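Local atomic coordinates of glycerate dehydrogenase/glyoxylate reductase (Thermus thermophilus, PDB entry 2CUK), a protein that probably reduces hydroxypyruvate and glyoxylate with NAD(P)H, as a D-isomer specific 2-hydroxyacid dehydrogenase. Residues Leu14-Glu19 with Ala293-Leu298; Met1-Thr6 with Arg20-Glu25; Met219-Ile224 with Arg244-Gly249. One frame throughout, in Å; residues are numbered along the deposited sequence.

Contact 1 of 3, residues Leu14-Glu19 with Ala293-Leu298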
ATOM      1  N   LEU A  14      -2.301  -4.145 -30.673  1.00 30.05           N
ATOM      2  CA  LEU A  14      -1.579  -4.434 -31.909  1.00 31.84           C
ATOM      3  C   LEU A  14      -2.480  -4.937 -33.038  1.00 33.18           C
ATOM      4  O   LEU A  14      -2.170  -4.741 -34.215  1.00 32.73           O
ATOM      5  CB  LEU A  14      -0.469  -5.454 -31.642  1.00 30.79           C
ATOM      6  CG  LEU A  14       0.725  -4.950 -30.823  1.00 32.19           C
ATOM      7  CD1 LEU A  14       1.703  -6.085 -30.592  1.00 30.74           C
ATOM      8  CD2 LEU A  14       1.403  -3.801 -31.550  1.00 30.32           C
ATOM      9  N   ASP A  15      -3.590  -5.581 -32.682  1.00 34.45           N
ATOM     10  CA  ASP A  15      -4.520  -6.105 -33.680  1.00 35.64           C
ATOM     11  C   ASP A  15      -4.956  -5.027 -34.668  1.00 36.21           C
ATOM     12  O   ASP A  15      -5.280  -5.323 -35.816  1.00 35.03           O
ATOM     13  CB  ASP A  15      -5.758  -6.711 -33.008  1.00 35.17           C
ATOM     14  CG  ASP A  15      -5.517  -8.117 -32.479  1.00 36.65           C
ATOM     15  OD1 ASP A  15      -4.427  -8.675 -32.726  1.00 39.19           O
ATOM     16  OD2 ASP A  15      -6.425  -8.670 -31.822  1.00 39.53           O
ATOM     17  N   ARG A  16      -4.969  -3.776 -34.219  1.00 36.36           N
ATOM     18  CA  ARG A  16      -5.365  -2.674 -35.082  1.00 38.24           C
ATOM     19  C   ARG A  16      -4.397  -2.589 -36.260  1.00 39.00           C
ATOM     20  O   ARG A  16      -4.808  -2.369 -37.402  1.00 38.95           O
ATOM     21  CB  ARG A  16      -5.357  -1.363 -34.296  1.00 40.22           C
ATOM     22  CG  ARG A  16      -5.895  -0.177 -35.067  1.00 43.28           C
ATOM     23  CD  ARG A  16      -5.870   1.083 -34.219  1.00 45.73           C
ATOM     24  NE  ARG A  16      -6.386   2.241 -34.944  1.00 47.33           N
ATOM     25  CZ  ARG A  16      -6.434   3.471 -34.445  1.00 48.89           C
ATOM     26  NH1 ARG A  16      -5.994   3.702 -33.215  1.00 49.36           N
ATOM     27  NH2 ARG A  16      -6.922   4.469 -35.172  1.00 48.95           N
ATOM     28  N   LEU A  17      -3.112  -2.772 -35.974  1.00 38.68           N
ATOM     29  CA  LEU A  17      -2.080  -2.728 -37.011  1.00 38.33           C
ATOM     30  C   LEU A  17      -2.291  -3.876 -37.998  1.00 39.28           C
ATOM     31  O   LEU A  17      -2.166  -3.727 -39.205  1.00 38.04           O
ATOM     32  CB  LEU A  17      -0.701  -2.905 -36.375  1.00 36.45           C
ATOM     33  CG  LEU A  17      -0.262  -1.757 -35.448  1.00 35.35           C
ATOM     34  CD1 LEU A  17       1.156  -1.975 -34.933  1.00 33.53           C
ATOM     35  CD2 LEU A  17      -0.259  -0.382 -36.127  1.00 35.03           C
ATOM     36  N   ARG A  18      -2.559  -5.070 -37.429  1.00 40.31           N
ATOM     37  CA  ARG A  18      -2.799  -6.244 -38.272  1.00 41.71           C
ATOM     38  C   ARG A  18      -4.029  -6.047 -39.173  1.00 42.85           C
ATOM     39  O   ARG A  18      -4.068  -6.439 -40.333  1.00 43.19           O
ATOM     40  CB  ARG A  18      -2.995  -7.465 -37.354  1.00 40.62           C
ATOM     41  CG  ARG A  18      -1.788  -7.750 -36.448  1.00 39.97           C
ATOM     42  CD  ARG A  18      -1.905  -9.114 -35.742  1.00 38.07           C
ATOM     43  NE  ARG A  18      -0.721  -9.400 -34.918  1.00 37.77           N
ATOM     44  CZ  ARG A  18      -0.748  -8.981 -33.638  1.00 36.79           C
ATOM     45  NH1 ARG A  18      -1.800  -8.324 -33.179  1.00 36.53           N
ATOM     46  NH2 ARG A  18       0.280  -9.250 -32.825  1.00 36.05           N
ATOM     47  N   GLU A  19      -5.080  -5.436 -38.575  1.00 44.09           N
ATOM     48  CA  GLU A  19      -6.304  -5.112 -39.309  1.00 46.10           C
ATOM     49  C   GLU A  19      -6.027  -4.207 -40.519  1.00 47.19           C
ATOM     50  O   GLU A  19      -6.801  -4.132 -41.472  1.00 48.28           O
ATOM     51  CB  GLU A  19      -7.212  -4.338 -38.355  1.00 47.35           C
ATOM     52  CG  GLU A  19      -8.401  -5.148 -37.842  1.00 50.44           C
ATOM     53  CD  GLU A  19      -8.787  -4.633 -36.474  1.00 52.06           C
ATOM     54  OE1 GLU A  19      -8.527  -3.471 -36.192  1.00 52.64           O
ATOM     55  OE2 GLU A  19      -9.301  -5.416 -35.677  1.00 53.27           O
ATOM     56  N   ALA A 293       0.769   4.121 -28.364  1.00 24.36           N
ATOM     57  CA  ALA A 293       1.919   3.921 -29.239  1.00 24.48           C
ATOM     58  C   ALA A 293       1.411   3.526 -30.630  1.00 24.97           C
ATOM     59  O   ALA A 293       1.896   4.022 -31.646  1.00 24.68           O
ATOM     60  CB  ALA A 293       2.825   2.834 -28.679  1.00 23.38           C
ATOM     61  N   VAL A 294       0.425   2.636 -30.666  1.00 24.38           N
ATOM     62  CA  VAL A 294      -0.151   2.189 -31.929  1.00 26.12           C
ATOM     63  C   VAL A 294      -0.768   3.362 -32.689  1.00 27.24           C
ATOM     64  O   VAL A 294      -0.573   3.498 -33.898  1.00 27.59           O
ATOM     65  CB  VAL A 294      -1.220   1.098 -31.687  1.00 25.84           C
ATOM     66  CG1 VAL A 294      -2.093   0.914 -32.927  1.00 24.83           C
ATOM     67  CG2 VAL A 294      -0.536  -0.207 -31.333  1.00 26.56           C
ATOM     68  N   GLU A 295      -1.508   4.210 -31.980  1.00 27.97           N
ATOM     69  CA  GLU A 295      -2.138   5.372 -32.599  1.00 30.34           C
ATOM     70  C   GLU A 295      -1.081   6.256 -33.258  1.00 30.21           C
ATOM     71  O   GLU A 295      -1.190   6.599 -34.439  1.00 29.93           O
ATOM     72  CB  GLU A 295      -2.900   6.186 -31.551  1.00 31.41           C
ATOM     73  CG  GLU A 295      -3.600   7.416 -32.108  1.00 37.95           C
ATOM     74  CD  GLU A 295      -4.659   7.072 -33.145  1.00 41.45           C
ATOM     75  OE1 GLU A 295      -5.604   6.329 -32.802  1.00 45.26           O
ATOM     76  OE2 GLU A 295      -4.549   7.542 -34.301  1.00 42.19           O
ATOM     77  N   ASN A 296      -0.061   6.624 -32.489  1.00 28.95           N
ATOM     78  CA  ASN A 296       1.018   7.459 -33.001  1.00 29.55           C
ATOM     79  C   ASN A 296       1.679   6.843 -34.237  1.00 29.78           C
ATOM     80  O   ASN A 296       1.892   7.527 -35.238  1.00 30.83           O
ATOM     81  CB  ASN A 296       2.072   7.690 -31.908  1.00 28.88           C
ATOM     82  CG  ASN A 296       1.684   8.806 -30.950  1.00 29.47           C
ATOM     83  OD1 ASN A 296       1.792   9.991 -31.278  1.00 28.82           O
ATOM     84  ND2 ASN A 296       1.220   8.431 -29.761  1.00 29.89           N
ATOM     85  N   LEU A 297       1.997   5.554 -34.169  1.00 29.07           N
ATOM     86  CA  LEU A 297       2.638   4.882 -35.294  1.00 31.01           C
ATOM     87  C   LEU A 297       1.753   4.898 -36.540  1.00 31.94           C
ATOM     88  O   LEU A 297       2.211   5.270 -37.618  1.00 33.26           O
ATOM     89  CB  LEU A 297       3.013   3.442 -34.920  1.00 29.83           C
ATOM     90  CG  LEU A 297       3.769   2.621 -35.974  1.00 29.88           C
ATOM     91  CD1 LEU A 297       4.651   1.591 -35.293  1.00 30.94           C
ATOM     92  CD2 LEU A 297       2.786   1.949 -36.920  1.00 30.57           C
ATOM     93  N   LEU A 298       0.491   4.499 -36.398  1.00 32.22           N
ATOM     94  CA  LEU A 298      -0.421   4.496 -37.538  1.00 33.00           C
ATOM     95  C   LEU A 298      -0.565   5.897 -38.114  1.00 32.91           C
ATOM     96  O   LEU A 298      -0.594   6.076 -39.331  1.00 32.26           O
ATOM     97  CB  LEU A 298      -1.802   3.966 -37.135  1.00 34.60           C
ATOM     98  CG  LEU A 298      -1.965   2.443 -37.094  1.00 36.98           C
ATOM     99  CD1 LEU A 298      -3.360   2.086 -36.602  1.00 36.97           C
ATOM    100  CD2 LEU A 298      -1.732   1.871 -38.482  1.00 37.78           C
TER

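Contact 2 of 3, residues Met1-Thr6 with Arg20-Glu25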
ATOM      1  N   MET A   1       4.554  -3.611 -45.715  1.00 43.96           N
ATOM      2  CA  MET A   1       5.096  -2.813 -44.580  1.00 43.16           C
ATOM      3  C   MET A   1       5.131  -3.646 -43.304  1.00 41.53           C
ATOM      4  O   MET A   1       4.117  -4.203 -42.884  1.00 41.03           O
ATOM      5  CB  MET A   1       4.238  -1.566 -44.357  1.00 46.11           C
ATOM      6  CG  MET A   1       4.247  -0.587 -45.524  1.00 49.56           C
ATOM      7  SD  MET A   1       3.151   0.820 -45.251  1.00 54.59           S
ATOM      8  CE  MET A   1       4.305   2.052 -44.631  1.00 54.60           C
ATOM      9  N   ARG A   2       6.305  -3.723 -42.691  1.00 40.09           N
ATOM     10  CA  ARG A   2       6.474  -4.491 -41.467  1.00 37.99           C
ATOM     11  C   ARG A   2       6.786  -3.584 -40.282  1.00 36.43           C
ATOM     12  O   ARG A   2       7.500  -2.588 -40.417  1.00 35.62           O
ATOM     13  CB  ARG A   2       7.596  -5.518 -41.650  1.00 38.36           C
ATOM     14  CG  ARG A   2       7.834  -6.418 -40.446  1.00 39.33           C
ATOM     15  CD  ARG A   2       8.789  -7.555 -40.790  1.00 40.51           C
ATOM     16  NE  ARG A   2      10.122  -7.074 -41.144  1.00 41.44           N
ATOM     17  CZ  ARG A   2      10.964  -6.504 -40.288  1.00 42.76           C
ATOM     18  NH1 ARG A   2      10.616  -6.340 -39.017  1.00 43.99           N
ATOM     19  NH2 ARG A   2      12.156  -6.095 -40.701  1.00 43.87           N
ATOM     20  N   VAL A   3       6.235  -3.934 -39.124  1.00 33.99           N
ATOM     21  CA  VAL A   3       6.453  -3.178 -37.897  1.00 32.48           C
ATOM     22  C   VAL A   3       7.124  -4.080 -36.866  1.00 30.95           C
ATOM     23  O   VAL A   3       6.713  -5.225 -36.670  1.00 30.27           O
ATOM     24  CB  VAL A   3       5.118  -2.654 -37.309  1.00 32.95           C
ATOM     25  CG1 VAL A   3       5.370  -1.968 -35.966  1.00 32.91           C
ATOM     26  CG2 VAL A   3       4.471  -1.679 -38.281  1.00 31.05           C
ATOM     27  N   LEU A   4       8.161  -3.563 -36.215  1.00 29.09           N
ATOM     28  CA  LEU A   4       8.879  -4.325 -35.205  1.00 28.93           C
ATOM     29  C   LEU A   4       8.586  -3.813 -33.796  1.00 28.76           C
ATOM     30  O   LEU A   4       8.765  -2.631 -33.502  1.00 27.90           O
ATOM     31  CB  LEU A   4      10.386  -4.268 -35.464  1.00 27.89           C
ATOM     32  CG  LEU A   4      11.274  -4.968 -34.431  1.00 30.41           C
ATOM     33  CD1 LEU A   4      10.908  -6.444 -34.350  1.00 32.20           C
ATOM     34  CD2 LEU A   4      12.731  -4.802 -34.813  1.00 31.11           C
ATOM     35  N   VAL A   5       8.121  -4.718 -32.940  1.00 28.41           N
ATOM     36  CA  VAL A   5       7.816  -4.401 -31.550  1.00 27.51           C
ATOM     37  C   VAL A   5       8.836  -5.209 -30.754  1.00 27.65           C
ATOM     38  O   VAL A   5       8.819  -6.440 -30.777  1.00 26.73           O
ATOM     39  CB  VAL A   5       6.384  -4.838 -31.177  1.00 28.13           C
ATOM     40  CG1 VAL A   5       6.020  -4.310 -29.796  1.00 27.54           C
ATOM     41  CG2 VAL A   5       5.398  -4.332 -32.222  1.00 26.54           C
ATOM     42  N   THR A   6       9.728  -4.505 -30.061  1.00 26.33           N
ATOM     43  CA  THR A   6      10.802  -5.139 -29.304  1.00 26.43           C
ATOM     44  C   THR A   6      10.419  -6.039 -28.133  1.00 25.71           C
ATOM     45  O   THR A   6      11.260  -6.784 -27.633  1.00 26.77           O
ATOM     46  CB  THR A   6      11.796  -4.085 -28.797  1.00 26.50           C
ATOM     47  OG1 THR A   6      11.132  -3.196 -27.890  1.00 24.03           O
ATOM     48  CG2 THR A   6      12.358  -3.284 -29.974  1.00 27.54           C
ATOM     49  N   ARG A  20      -4.903  -3.464 -40.423  1.00 47.31           N
ATOM     50  CA  ARG A  20      -4.584  -2.492 -41.468  1.00 47.19           C
ATOM     51  C   ARG A  20      -3.662  -3.095 -42.524  1.00 46.97           C
ATOM     52  O   ARG A  20      -3.111  -2.396 -43.362  1.00 46.59           O
ATOM     53  CB  ARG A  20      -3.885  -1.298 -40.818  1.00 48.71           C
ATOM     54  CG  ARG A  20      -4.834  -0.437 -39.969  1.00 49.72           C
ATOM     55  CD  ARG A  20      -5.820   0.372 -40.826  1.00 52.38           C
ATOM     56  NE  ARG A  20      -5.069   1.267 -41.711  1.00 53.59           N
ATOM     57  CZ  ARG A  20      -5.740   2.099 -42.541  1.00 54.23           C
ATOM     58  NH1 ARG A  20      -7.068   2.128 -42.579  1.00 54.24           N
ATOM     59  NH2 ARG A  20      -5.039   2.913 -43.341  1.00 53.89           N
ATOM     60  N   GLY A  21      -3.494  -4.413 -42.473  1.00 45.98           N
ATOM     61  CA  GLY A  21      -2.653  -5.090 -43.440  1.00 44.63           C
ATOM     62  C   GLY A  21      -1.174  -5.035 -43.118  1.00 44.22           C
ATOM     63  O   GLY A  21      -0.349  -5.538 -43.881  1.00 43.40           O
ATOM     64  N   LEU A  22      -0.834  -4.427 -41.987  1.00 43.66           N
ATOM     65  CA  LEU A  22       0.560  -4.322 -41.577  1.00 42.96           C
ATOM     66  C   LEU A  22       1.052  -5.639 -40.991  1.00 42.08           C
ATOM     67  O   LEU A  22       0.312  -6.335 -40.300  1.00 42.53           O
ATOM     68  CB  LEU A  22       0.723  -3.212 -40.538  1.00 42.99           C
ATOM     69  CG  LEU A  22       0.435  -1.784 -41.001  1.00 42.68           C
ATOM     70  CD1 LEU A  22       0.384  -0.852 -39.800  1.00 41.90           C
ATOM     71  CD2 LEU A  22       1.506  -1.346 -41.987  1.00 41.95           C
ATOM     72  N   GLU A  23       2.303  -5.975 -41.280  1.00 42.48           N
ATOM     73  CA  GLU A  23       2.891  -7.179 -40.747  1.00 42.85           C
ATOM     74  C   GLU A  23       3.567  -6.859 -39.432  1.00 42.27           C
ATOM     75  O   GLU A  23       4.501  -6.070 -39.358  1.00 42.30           O
ATOM     76  CB  GLU A  23       3.922  -7.692 -41.752  1.00 44.47           C
ATOM     77  CG  GLU A  23       3.428  -8.922 -42.515  1.00 49.12           C
ATOM     78  CD  GLU A  23       4.549  -9.932 -42.615  1.00 51.96           C
ATOM     79  OE1 GLU A  23       5.689  -9.527 -42.797  1.00 53.42           O
ATOM     80  OE2 GLU A  23       4.270 -11.125 -42.509  1.00 52.97           O
ATOM     81  N   VAL A  24       3.076  -7.461 -38.353  1.00 40.70           N
ATOM     82  CA  VAL A  24       3.610  -7.189 -37.025  1.00 38.81           C
ATOM     83  C   VAL A  24       4.555  -8.263 -36.496  1.00 38.52           C
ATOM     84  O   VAL A  24       4.164  -9.418 -36.313  1.00 38.45           O
ATOM     85  CB  VAL A  24       2.469  -7.006 -35.995  1.00 39.29           C
ATOM     86  CG1 VAL A  24       3.045  -6.608 -34.640  1.00 38.79           C
ATOM     87  CG2 VAL A  24       1.488  -5.956 -36.486  1.00 39.05           C
ATOM     88  N   GLU A  25       5.805  -7.876 -36.259  1.00 36.87           N
ATOM     89  CA  GLU A  25       6.770  -8.785 -35.663  1.00 36.93           C
ATOM     90  C   GLU A  25       6.985  -8.450 -34.192  1.00 35.60           C
ATOM     91  O   GLU A  25       7.447  -7.378 -33.820  1.00 34.47           O
ATOM     92  CB  GLU A  25       8.087  -8.647 -36.428  1.00 37.59           C
ATOM     93  CG  GLU A  25       9.068  -9.773 -36.097  1.00 40.92           C
ATOM     94  CD  GLU A  25      10.341  -9.582 -36.896  1.00 43.10           C
ATOM     95  OE1 GLU A  25      10.254  -9.405 -38.102  1.00 44.38           O
ATOM     96  OE2 GLU A  25      11.415  -9.606 -36.296  1.00 44.23           O
TER

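Contact 3 of 3, residues Met219-Ile224 with Arg244-Gly249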
ATOM      1  N   MET A 219      18.479  14.977   5.742  1.00 16.49           N
ATOM      2  CA  MET A 219      17.074  14.677   5.985  1.00 16.14           C
ATOM      3  C   MET A 219      16.914  14.440   7.488  1.00 16.62           C
ATOM      4  O   MET A 219      17.885  14.117   8.174  1.00 15.87           O
ATOM      5  CB  MET A 219      16.659  13.436   5.184  1.00 16.33           C
ATOM      6  CG  MET A 219      16.541  13.697   3.683  1.00 15.59           C
ATOM      7  SD  MET A 219      16.127  12.236   2.698  1.00 17.72           S
ATOM      8  CE  MET A 219      14.541  11.747   3.469  1.00 14.61           C
ATOM      9  N   LYS A 220      15.711  14.605   8.021  1.00 17.58           N
ATOM     10  CA  LYS A 220      15.612  14.403   9.461  1.00 20.68           C
ATOM     11  C   LYS A 220      15.745  12.933   9.863  1.00 19.66           C
ATOM     12  O   LYS A 220      15.453  12.024   9.106  1.00 16.85           O
ATOM     13  CB  LYS A 220      14.358  15.090  10.111  1.00 26.16           C
ATOM     14  CG  LYS A 220      12.990  14.706   9.515  1.00 28.74           C
ATOM     15  CD  LYS A 220      11.972  15.888   9.492  1.00 30.83           C
ATOM     16  CE  LYS A 220      10.928  15.807  10.626  1.00 30.92           C
ATOM     17  NZ  LYS A 220      10.049  16.984  10.659  1.00 32.74           N
ATOM     18  N   ARG A 221      16.289  12.724  11.061  1.00 17.12           N
ATOM     19  CA  ARG A 221      16.478  11.365  11.559  1.00 16.26           C
ATOM     20  C   ARG A 221      15.053  10.847  11.715  1.00 15.05           C
ATOM     21  O   ARG A 221      14.196  11.536  12.275  1.00 14.26           O
ATOM     22  CB  ARG A 221      17.203  11.361  12.914  1.00 15.04           C
ATOM     23  CG  ARG A 221      17.502   9.953  13.452  1.00 15.55           C
ATOM     24  CD  ARG A 221      18.162   9.978  14.835  1.00 14.82           C
ATOM     25  NE  ARG A 221      18.312   8.630  15.387  1.00 14.46           N
ATOM     26  CZ  ARG A 221      19.360   7.830  15.189  1.00 18.53           C
ATOM     27  NH1 ARG A 221      20.391   8.227  14.450  1.00 15.59           N
ATOM     28  NH2 ARG A 221      19.365   6.613  15.719  1.00 17.77           N
ATOM     29  N   GLY A 222      14.795   9.649  11.200  1.00 14.27           N
ATOM     30  CA  GLY A 222      13.455   9.100  11.281  1.00 14.64           C
ATOM     31  C   GLY A 222      12.612   9.436  10.060  1.00 14.80           C
ATOM     32  O   GLY A 222      11.403   9.203  10.055  1.00 16.14           O
ATOM     33  N   ALA A 223      13.242   9.983   9.023  1.00 14.27           N
ATOM     34  CA  ALA A 223      12.534  10.337   7.795  1.00 14.99           C
ATOM     35  C   ALA A 223      12.490   9.144   6.840  1.00 14.05           C
ATOM     36  O   ALA A 223      13.230   8.182   7.007  1.00 13.20           O
ATOM     37  CB  ALA A 223      13.219  11.517   7.110  1.00 14.98           C
ATOM     38  N   ILE A 224      11.608   9.220   5.847  1.00 13.18           N
ATOM     39  CA  ILE A 224      11.469   8.170   4.844  1.00 12.91           C
ATOM     40  C   ILE A 224      11.774   8.742   3.459  1.00 14.06           C
ATOM     41  O   ILE A 224      11.338   9.844   3.128  1.00 13.36           O
ATOM     42  CB  ILE A 224      10.031   7.606   4.795  1.00 12.66           C
ATOM     43  CG1 ILE A 224       9.693   6.893   6.106  1.00 12.94           C
ATOM     44  CG2 ILE A 224       9.897   6.647   3.609  1.00 10.30           C
ATOM     45  CD1 ILE A 224       8.239   6.440   6.191  1.00 14.20           C
ATOM     46  N   ARG A 244      21.032   2.524   8.108  1.00 17.44           N
ATOM     47  CA  ARG A 244      21.428   1.751   9.277  1.00 20.62           C
ATOM     48  C   ARG A 244      20.903   2.318  10.589  1.00 21.17           C
ATOM     49  O   ARG A 244      20.663   1.565  11.529  1.00 22.22           O
ATOM     50  CB  ARG A 244      22.950   1.582   9.317  1.00 22.46           C
ATOM     51  CG  ARG A 244      23.463   0.729   8.162  1.00 28.47           C
ATOM     52  CD  ARG A 244      24.893   0.259   8.361  1.00 33.25           C
ATOM     53  NE  ARG A 244      25.413  -0.405   7.163  1.00 37.19           N
ATOM     54  CZ  ARG A 244      24.985  -1.577   6.699  1.00 37.87           C
ATOM     55  NH1 ARG A 244      24.021  -2.236   7.331  1.00 40.01           N
ATOM     56  NH2 ARG A 244      25.520  -2.088   5.598  1.00 37.62           N
ATOM     57  N   GLY A 245      20.693   3.632  10.651  1.00 20.79           N
ATOM     58  CA  GLY A 245      20.186   4.223  11.880  1.00 19.12           C
ATOM     59  C   GLY A 245      19.603   5.626  11.776  1.00 18.83           C
ATOM     60  O   GLY A 245      18.844   6.052  12.649  1.00 21.36           O
ATOM     61  N   HIS A 246      19.946   6.351  10.718  1.00 15.65           N
ATOM     62  CA  HIS A 246      19.446   7.710  10.542  1.00 15.27           C
ATOM     63  C   HIS A 246      18.016   7.758   9.995  1.00 15.20           C
ATOM     64  O   HIS A 246      17.116   8.296  10.642  1.00 16.52           O
ATOM     65  CB  HIS A 246      20.383   8.497   9.619  1.00 15.36           C
ATOM     66  CG  HIS A 246      19.986   9.927   9.440  1.00 17.64           C
ATOM     67  ND1 HIS A 246      19.904  10.813  10.493  1.00 15.97           N
ATOM     68  CD2 HIS A 246      19.624  10.621   8.333  1.00 16.64           C
ATOM     69  CE1 HIS A 246      19.511  11.992  10.042  1.00 18.78           C
ATOM     70  NE2 HIS A 246      19.334  11.901   8.736  1.00 17.54           N
ATOM     71  N   LEU A 247      17.808   7.189   8.812  1.00 14.41           N
ATOM     72  CA  LEU A 247      16.481   7.178   8.185  1.00 14.08           C
ATOM     73  C   LEU A 247      15.570   6.091   8.724  1.00 15.35           C
ATOM     74  O   LEU A 247      16.028   5.000   9.072  1.00 16.24           O
ATOM     75  CB  LEU A 247      16.611   6.994   6.670  1.00 13.85           C
ATOM     76  CG  LEU A 247      17.278   8.137   5.904  1.00 14.94           C
ATOM     77  CD1 LEU A 247      17.437   7.750   4.438  1.00 15.31           C
ATOM     78  CD2 LEU A 247      16.437   9.399   6.043  1.00 14.51           C
ATOM     79  N   PHE A 248      14.275   6.388   8.805  1.00 13.37           N
ATOM     80  CA  PHE A 248      13.317   5.395   9.273  1.00 14.47           C
ATOM     81  C   PHE A 248      13.325   4.271   8.237  1.00 14.48           C
ATOM     82  O   PHE A 248      13.278   3.094   8.583  1.00 13.74           O
ATOM     83  CB  PHE A 248      11.908   5.984   9.353  1.00 15.14           C
ATOM     84  CG  PHE A 248      10.862   5.001   9.811  1.00 16.27           C
ATOM     85  CD1 PHE A 248      10.631   4.793  11.165  1.00 16.51           C
ATOM     86  CD2 PHE A 248      10.115   4.278   8.886  1.00 15.89           C
ATOM     87  CE1 PHE A 248       9.665   3.880  11.595  1.00 19.33           C
ATOM     88  CE2 PHE A 248       9.148   3.364   9.300  1.00 17.42           C
ATOM     89  CZ  PHE A 248       8.921   3.165  10.656  1.00 16.82           C
ATOM     90  N   GLY A 249      13.384   4.651   6.960  1.00 14.26           N
ATOM     91  CA  GLY A 249      13.386   3.661   5.896  1.00 14.78           C
ATOM     92  C   GLY A 249      13.309   4.252   4.500  1.00 15.83           C
ATOM     93  O   GLY A 249      13.331   5.474   4.326  1.00 14.71           O
TER
HETATM   94  O   HOH W   1      21.272  10.474  12.927  1.00 12.79           O

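Contact 1 of 3, residues Leu14-Glu19 with Ala293-Leu298
The R16 guanidinium has the methyl CD1 of L298 over one face, 3.5 Å from R16 NE, and the carboxylate oxygen OE1 of E295 at its edge, close to its plane. The setting is a helix-helix packing within the alpha/beta domain that begins the chain: helix 15-19 and the last long helix, 283-301, run in nearly the same direction, with local axes 29° apart and 10.4 Å distant. A C-terminal helix that returns to the first domain is familiar in D-2-hydroxyacid dehydrogenases.

The polar link is uneven. R16 NH1 donates to E295 OE1 over 2.7 Å with an N-H...O angle of 154°, whereas R16 NH2 makes only a weak bond of 3.3 Å to the same E295 OE1, so one oxygen takes both donors. That oxygen is approached from above the carboxylate plane, and the two flat groups are steeply inclined to each other. R16 can span the gap because its CG is anti to the backbone N (chi1 -174°) and the chain stays extended out to NE; E295 bends at chi2 to bring its carboxylate back. On the way R16 CD packs against V294 CG1, while L298 CD1 lies against CG, CD and NE of R16.

Next to the salt bridge, L17 turns its CD2 branch against the side chains of helix 283-301. Its CD2 touches V294 CG1 and L297 CD2, each at 3.9 Å, while L14 CD2 reaches V294 CG2 at 4.1 Å. The layer continues into the sheet, where L14 meets V5 and V26, and L297 meets V3, V68 and A70. The tightest point is between leucines: L17 CD2 lies 3.4 Å from L298 CG, shorter than ordinary van der Waals contact between carbons.

Contact 2 of 3, residues Met1-Thr6 with Arg20-Glu25
R2 lays its side chain over the neighbouring strand, with CG 3.5 Å from E23 O and CD reaching on toward the carboxylate of E25. A chi1 of -178° sends the chain off opposite its own amide nitrogen, and a bend at chi3 then brings R2 NH1 to 3.2 Å from E25 OE1. This is an ion pair by charge alone: the oxygen lies well out of the guanidinium plane and no N-H points at it. A directed bond of this group goes from R2 NH2 to the carbonyl of R40, in helix 34-41. With alanine in place of R2, the R40 carbonyl would probably lose this donor and E25 the nearer of its positive partners, keeping a long, weak pairing with R40.

L4 shares this face, its CD1 3.6 Å from E25 O. V3 and V24 point to the other face, where V24 CG1 meets V5 CG2 at 4.1 Å; at the start of the pairing M1 CB rests on L22 CD2 at 3.6 Å.

Four nearly straight backbone hydrogen bonds fix the register: E23 N to M1 O, V3 N to E23 O, E25 N to V3 O (2.8 Å) and V5 N to E25 O (2.9 Å). G21, with positive phi, is the C-prime residue of the Schellman motif ending the preceding helix. Strands 2-5 and 23-26, parallel and joined through helix 15-19, form a beta-alpha-beta unit at the margin of a parallel sheet of order 2-1-3-4-5, typical of flavodoxin-like domains.

Contact 3 of 3, residues Met219-Ile224 with Arg244-Gly249
G222 N bonds to H246 O and F248 N to A223 O, both over 2.7 Å, where a type II turn from K220 to A223 lies against the loop 244-248, before a single parallel bridge between I224 and G249. G222 occupies the turn with a positive phi of 92°, at which a CB would press on the preceding carbonyl oxygen.

H246 carries most of the side-chain contact. With chi1 at -177°, the ring swings away from its own backbone N and back over the turn, so that H246 NE2 donates to M219 O at 2.7 Å, reaching it from above the carbonyl plane. R221 extends beside this ring. G245 O sits over one face of the R221 guanidinium, 3.1 Å from R221 CZ, so the in-plane N-H bonds do not point at it. In the guanidinium plane, a water accepts from R221 NH1 at 2.9 Å and also bonds H246 ND1 at 2.8 Å.

Deeper in, L247 CD2 meets M219 CE at 4.0 Å and also touches A223 CB; I224 CG1 lies 3.8 Å from F248 CD2, the two side chains pointing the same way. V113 of helix 99-114 covers both I224 and F248.

Donation from NE2 implies a hydrogen on that nitrogen, and the R221 charge, reaching H246 ND1 through the water, would probably disfavour a second proton on the ring.

Contacts 1 and 2 adjoin within the same domain: their centres are 9 Å apart, and they share the unit of strand 2-5, helix 15-19 and strand 23-26. L22 packs on L298, and L297 on V3, so helix 283-301 reaches both. Contact 3 lies across the molecule, about 33 Å from either between nearest atoms, in loops leading into two adjacent strands of the NAD-binding domain. Contact 1 is the buried one, mostly branched aliphatic side chains beside a single salt bridge; contact 2, partly buried, is held chiefly by regular backbone bonding. Contact 3, also partly buried, relies on irregular loop bonding, an imidazole and a bridging water.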